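PP1b (Porcine reproductive and respiratory syndrome virus, PDB 6JDR) probably unwinds RNA and DNA duplexes with 5' to 3' polarity, coupled to ATP hydrolysis, as the helicase part of the viral replicase polyprotein. Local coordinates at residues R5-C10 with V26-F31; T18-D23 with Q33-I38. The protein carries 1 engineered substitution. All blocks are in the same frame, centred on the assembly; numbering follows the deposited sequence.

In the fold
Both contacts lie in the zinc-binding domain at the N-terminal end of the helicase, more than 30 Å from the centre of the chain, and each closes around its own zinc ion. Their centres are about 10 Å apart. Along the chain the segments alternate, 5-10, 18-23, 26-31, 33-38, and so do the ligands of the two zinc ions, a cross-brace as in RING-like zinc modules. The short strand 23-24 starts at the end of segment 18-23, and its Val-24 touches Tyr-9 and Thr-29 of interaction 1 and Thr-18 and Val-37 of interaction 2. Gly-8 N probably donates to Asp-23 O, Arg-5 forms a salt bridge with Asp-23, and Tyr-9 packs on Leu-22, coupling both sites into one compact unit.

Interaction 1 of 2, residues R5-C10 with V26-F31; sequences RMCGYC and VYHTHF. With ZN (zinc ion), chain C.
The first zinc site of the N-terminal zinc-binding domain joins the Cys-7 to Cys-10 turn to the short 3-10 segment at His-28. Cys-7 SG and Cys-10 SG bind the zinc ion at 2.3 and 2.2 Å, and His-28 ND1 binds it at 2.1 Å; Cys-25 supplies the fourth ligand. The turn folds back on its own sulfur: the backbone N-H groups of Tyr-9 and Cys-10 both aim weak bonds at Cys-7 SG, which would probably help stabilise a thiolate. Tyr-9 lies against one face of the imidazole. Its CB sits over the centre of the His-28 ring, 3.6 Å from the centroid, and its own ring follows as an offset stack with the planes 29° apart, CD2 coming within 3.4 Å of His-28 CG. The neighbouring Tyr-27 turns the edge of its ring, CD2, to the opposite face. With CG anti to the carbonyl carbon (chi1 -68°), the Tyr-9 ring is carried past the imidazole, and its hydroxyl reaches Asp-65 and His-32 in hydrogen bonds. Cys-10 SG stands at the imidazole edge, near CE1. This is a CxxC zinc knuckle in a three-cysteine, one-histidine site of a RING-like, cross-braced module.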
loop_
_atom_site.group_PDB
_atom_site.type_symbol
_atom_site.label_atom_id
_atom_site.label_comp_id
_atom_site.label_asym_id
_atom_site.label_seq_id
_atom_site.Cartn_x
_atom_site.Cartn_y
_atom_site.Cartn_z
ATOM N N ARG A 5 -26.855 17.376 8.405
ATOM C CA ARG A 5 -25.799 16.390 8.598
ATOM C C ARG A 5 -26.315 14.971 8.382
ATOM O O ARG A 5 -27.505 14.699 8.550
ATOM C CB ARG A 5 -25.216 16.532 10.003
ATOM C CG ARG A 5 -24.451 17.831 10.202
ATOM C CD ARG A 5 -24.299 18.183 11.669
ATOM N NE ARG A 5 -23.416 19.333 11.850
ATOM C CZ ARG A 5 -22.084 19.286 11.799
ATOM N NH1 ARG A 5 -21.447 18.138 11.573
ATOM N NH2 ARG A 5 -21.381 20.399 11.979
ATOM N N MET A 6 -25.406 14.074 8.009
ATOM C CA MET A 6 -25.735 12.670 7.773
ATOM C C MET A 6 -25.137 11.786 8.870
ATOM O O MET A 6 -24.104 12.113 9.449
ATOM C CB MET A 6 -25.224 12.232 6.395
ATOM C CG MET A 6 -25.608 13.168 5.253
ATOM S SD MET A 6 -27.383 13.496 5.114
ATOM C CE MET A 6 -27.865 12.332 3.838
ATOM N N CYS A 7 -25.794 10.660 9.134
ATOM C CA CYS A 7 -25.384 9.729 10.182
ATOM C C CYS A 7 -24.022 9.109 9.885
ATOM O O CYS A 7 -23.755 8.692 8.762
ATOM C CB CYS A 7 -26.435 8.624 10.342
ATOM S SG CYS A 7 -26.083 7.409 11.639
ATOM N N GLY A 8 -23.169 9.047 10.906
ATOM C CA GLY A 8 -21.837 8.457 10.781
ATOM C C GLY A 8 -21.849 6.951 10.596
ATOM O O GLY A 8 -20.888 6.388 10.080
ATOM N N TYR A 9 -22.928 6.296 11.028
ATOM C CA TYR A 9 -23.092 4.853 10.836
ATOM C C TYR A 9 -23.666 4.539 9.454
ATOM O O TYR A 9 -23.037 3.833 8.657
ATOM C CB TYR A 9 -24.028 4.257 11.892
ATOM C CG TYR A 9 -23.494 4.246 13.307
ATOM C CD1 TYR A 9 -22.418 3.435 13.659
ATOM C CD2 TYR A 9 -24.088 5.017 14.304
ATOM C CE1 TYR A 9 -21.935 3.407 14.958
ATOM C CE2 TYR A 9 -23.614 4.995 15.606
ATOM C CZ TYR A 9 -22.536 4.188 15.928
ATOM O OH TYR A 9 -22.057 4.163 17.217
ATOM N N CYS A 10 -24.859 5.077 9.184
ATOM C CA CYS A 10 -25.681 4.651 8.043
ATOM C C CYS A 10 -25.924 5.706 6.960
ATOM O O CYS A 10 -26.520 5.398 5.929
ATOM C CB CYS A 10 -27.038 4.173 8.553
ATOM S SG CYS A 10 -28.047 5.500 9.253
ATOM N N VAL A 26 -31.935 9.153 14.172
ATOM C CA VAL A 26 -32.842 8.829 15.270
ATOM C C VAL A 26 -32.648 7.387 15.744
ATOM O O VAL A 26 -32.623 7.117 16.946
ATOM C CB VAL A 26 -34.316 9.073 14.850
ATOM C CG1 VAL A 26 -35.296 8.496 15.867
ATOM C CG2 VAL A 26 -34.570 10.565 14.661
ATOM N N TYR A 27 -32.510 6.466 14.797
ATOM C CA TYR A 27 -32.324 5.058 15.126
ATOM C C TYR A 27 -31.048 4.838 15.945
ATOM O O TYR A 27 -31.082 4.199 16.993
ATOM C CB TYR A 27 -32.291 4.213 13.848
ATOM C CG TYR A 27 -32.089 2.738 14.098
ATOM C CD1 TYR A 27 -33.102 1.962 14.656
ATOM C CD2 TYR A 27 -30.885 2.114 13.779
ATOM C CE1 TYR A 27 -32.922 0.608 14.892
ATOM C CE2 TYR A 27 -30.695 0.762 14.012
ATOM C CZ TYR A 27 -31.715 0.014 14.566
ATOM O OH TYR A 27 -31.529 -1.329 14.797
ATOM N N HIS A 28 -29.937 5.400 15.477
ATOM C CA HIS A 28 -28.634 5.158 16.096
ATOM C C HIS A 28 -28.367 5.937 17.382
ATOM O O HIS A 28 -27.317 5.757 17.998
ATOM C CB HIS A 28 -27.514 5.415 15.091
ATOM C CG HIS A 28 -27.359 4.323 14.085
ATOM N ND1 HIS A 28 -27.752 4.459 12.774
ATOM C CD2 HIS A 28 -26.865 3.067 14.203
ATOM C CE1 HIS A 28 -27.499 3.338 12.123
ATOM N NE2 HIS A 28 -26.960 2.477 12.968
ATOM N N THR A 29 -29.309 6.780 17.803
ATOM C CA THR A 29 -29.213 7.423 19.112
ATOM C C THR A 29 -29.200 6.408 20.260
ATOM O O THR A 29 -28.784 6.740 21.368
ATOM C CB THR A 29 -30.381 8.410 19.361
ATOM O OG1 THR A 29 -31.629 7.766 19.085
ATOM C CG2 THR A 29 -30.252 9.648 18.491
ATOM N N HIS A 30 -29.667 5.187 20.009
ATOM C CA HIS A 30 -29.829 4.194 21.072
ATOM C C HIS A 30 -28.888 2.980 20.953
ATOM O O HIS A 30 -29.069 1.990 21.660
ATOM C CB HIS A 30 -31.296 3.729 21.109
ATOM C CG HIS A 30 -32.229 4.707 21.760
ATOM N ND1 HIS A 30 -32.397 5.999 21.305
ATOM C CD2 HIS A 30 -33.055 4.574 22.825
ATOM C CE1 HIS A 30 -33.280 6.620 22.066
ATOM N NE2 HIS A 30 -33.695 5.777 22.996
ATOM N N PHE A 31 -27.888 3.055 20.075
ATOM C CA PHE A 31 -26.937 1.953 19.894
ATOM C C PHE A 31 -25.478 2.426 19.970
ATOM O O PHE A 31 -24.597 1.878 19.298
ATOM C CB PHE A 31 -27.203 1.237 18.566
ATOM C CG PHE A 31 -28.578 0.644 18.462
ATOM C CD1 PHE A 31 -28.840 -0.632 18.946
ATOM C CD2 PHE A 31 -29.616 1.361 17.880
ATOM C CE1 PHE A 31 -30.109 -1.185 18.851
ATOM C CE2 PHE A 31 -30.888 0.813 17.780
ATOM C CZ PHE A 31 -31.137 -0.461 18.266
HETATM ZN ZN ZN C . -27.857 6.011 11.338
#

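Interaction 2 of 2, residues T18-D23 with Q33-I38; sequences TACGLD and QHCPVI. With ZN (zinc ion), chain B.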
loop_
_atom_site.group_PDB
_atom_site.type_symbol
_atom_site.label_atom_id
_atom_site.label_comp_id
_atom_site.label_asym_id
_atom_site.label_seq_id
_atom_site.Cartn_x
_atom_site.Cartn_y
_atom_site.Cartn_z
ATOM N N THR A 18 -23.303 12.179 19.079
ATOM C CA THR A 18 -22.701 11.622 20.289
ATOM C C THR A 18 -21.802 12.675 20.905
ATOM O O THR A 18 -21.356 13.598 20.220
ATOM C CB THR A 18 -21.866 10.350 20.012
ATOM O OG1 THR A 18 -20.692 10.681 19.257
ATOM C CG2 THR A 18 -22.693 9.312 19.255
ATOM N N ALA A 19 -21.528 12.531 22.196
ATOM C CA ALA A 19 -20.617 13.434 22.892
ATOM C C ALA A 19 -19.202 13.366 22.317
ATOM O O ALA A 19 -18.439 14.320 22.438
ATOM C CB ALA A 19 -20.595 13.113 24.379
ATOM N N CYS A 20 -18.856 12.237 21.697
ATOM C CA CYS A 20 -17.542 12.062 21.074
ATOM C C CYS A 20 -17.486 12.525 19.606
ATOM O O CYS A 20 -16.521 12.229 18.900
ATOM C CB CYS A 20 -17.101 10.599 21.190
ATOM S SG CYS A 20 -18.017 9.464 20.134
ATOM N N GLY A 21 -18.513 13.239 19.147
ATOM C CA GLY A 21 -18.463 13.935 17.857
ATOM C C GLY A 21 -19.048 13.209 16.657
ATOM O O GLY A 21 -18.883 13.663 15.524
ATOM N N LEU A 22 -19.743 12.099 16.888
ATOM C CA LEU A 22 -20.347 11.323 15.802
ATOM C C LEU A 22 -21.790 11.768 15.561
ATOM O O LEU A 22 -22.615 11.707 16.474
ATOM C CB LEU A 22 -20.316 9.829 16.139
ATOM C CG LEU A 22 -20.650 8.863 14.997
ATOM C CD1 LEU A 22 -19.531 8.814 13.969
ATOM C CD2 LEU A 22 -20.920 7.474 15.547
ATOM N N ASP A 23 -22.085 12.217 14.340
ATOM C CA ASP A 23 -23.463 12.515 13.927
ATOM C C ASP A 23 -24.264 11.227 13.822
ATOM O O ASP A 23 -23.802 10.257 13.223
ATOM C CB ASP A 23 -23.491 13.205 12.560
ATOM C CG ASP A 23 -22.943 14.612 12.601
ATOM O OD1 ASP A 23 -23.235 15.342 13.573
ATOM O OD2 ASP A 23 -22.229 14.994 11.652
ATOM N N GLN A 33 -23.002 2.919 22.978
ATOM C CA GLN A 33 -22.747 2.756 24.408
ATOM C C GLN A 33 -21.454 3.434 24.857
ATOM O O GLN A 33 -21.193 3.541 26.051
ATOM C CB GLN A 33 -22.722 1.266 24.766
ATOM C CG GLN A 33 -24.017 0.548 24.414
ATOM C CD GLN A 33 -24.065 -0.881 24.920
ATOM O OE1 GLN A 33 -23.060 -1.586 24.923
ATOM N NE2 GLN A 33 -25.245 -1.317 25.344
ATOM N N HIS A 34 -20.657 3.892 23.897
ATOM C CA HIS A 34 -19.376 4.554 24.165
ATOM C C HIS A 34 -19.501 5.807 25.032
ATOM O O HIS A 34 -18.685 6.036 25.923
ATOM C CB HIS A 34 -18.713 4.908 22.829
ATOM C CG HIS A 34 -17.437 5.672 22.963
ATOM N ND1 HIS A 34 -17.313 6.981 22.555
ATOM C CD2 HIS A 34 -16.226 5.312 23.446
ATOM C CE1 HIS A 34 -16.083 7.401 22.788
ATOM N NE2 HIS A 34 -15.404 6.408 23.332
ATOM N N CYS A 35 -20.516 6.618 24.766
ATOM C CA CYS A 35 -20.680 7.893 25.467
ATOM C C CYS A 35 -22.115 8.402 25.313
ATOM O O CYS A 35 -22.873 7.867 24.503
ATOM C CB CYS A 35 -19.674 8.920 24.932
ATOM S SG CYS A 35 -19.946 9.413 23.220
ATOM N N PRO A 36 -22.497 9.425 26.097
ATOM C CA PRO A 36 -23.873 9.915 26.043
ATOM C C PRO A 36 -24.320 10.444 24.678
ATOM O O PRO A 36 -23.527 11.045 23.942
ATOM C CB PRO A 36 -23.880 11.056 27.068
ATOM C CG PRO A 36 -22.795 10.718 28.019
ATOM C CD PRO A 36 -21.733 10.076 27.179
ATOM N N VAL A 37 -25.590 10.211 24.364
ATOM C CA VAL A 37 -26.235 10.811 23.205
ATOM C C VAL A 37 -27.466 11.572 23.689
ATOM O O VAL A 37 -28.478 10.966 24.041
ATOM C CB VAL A 37 -26.655 9.741 22.177
ATOM C CG1 VAL A 37 -27.239 10.398 20.934
ATOM C CG2 VAL A 37 -25.467 8.860 21.819
ATOM N N ILE A 38 -27.374 12.900 23.718
ATOM C CA ILE A 38 -28.484 13.729 24.181
ATOM C C ILE A 38 -29.605 13.675 23.146
ATOM O O ILE A 38 -29.407 14.052 21.992
ATOM C CB ILE A 38 -28.072 15.202 24.405
ATOM C CG1 ILE A 38 -26.862 15.308 25.351
ATOM C CG2 ILE A 38 -29.250 16.008 24.943
ATOM C CD1 ILE A 38 -27.007 14.544 26.651
HETATM ZN ZN ZN B . -18.965 8.080 21.682
#
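Ala-19 N gives its hydrogen to Pro-36 O at 3.0 Å, nearly in line with the carbonyl bond (C=O...N 178°), and so ties the two loops together beside the second zinc site of the zinc-binding domain. The zinc ion is held by Cys-20 SG at 2.3 Å, Cys-35 SG at 2.3 Å and His-34 ND1 at 2.2 Å, with His-32 completing the site. Thr-18 to Gly-21 form a type I beta turn closed by Gly-21 N to Thr-18 O at 3.1 Å. The turn is braced again by Thr-18 OG1, which accepts from Leu-22 N at 2.9 Å. Cys-20 projects its SG from this turn to the edge of the His-34 imidazole; the sulfur lies between the backbone N and the carbonyl carbon (chi1 72°), which brings it to the metal. The imidazole is fixed at both nitrogens, ND1 by zinc and NE2 by a hydrogen bond to Val-71 O. Ala-19 CB packs on Cys-35 and Pro-36, and Tyr-73 touches all three side chains. Farther along, the methyls of Thr-18 and Val-37 meet across the contact, CG2 to CG2 at 3.8 Å.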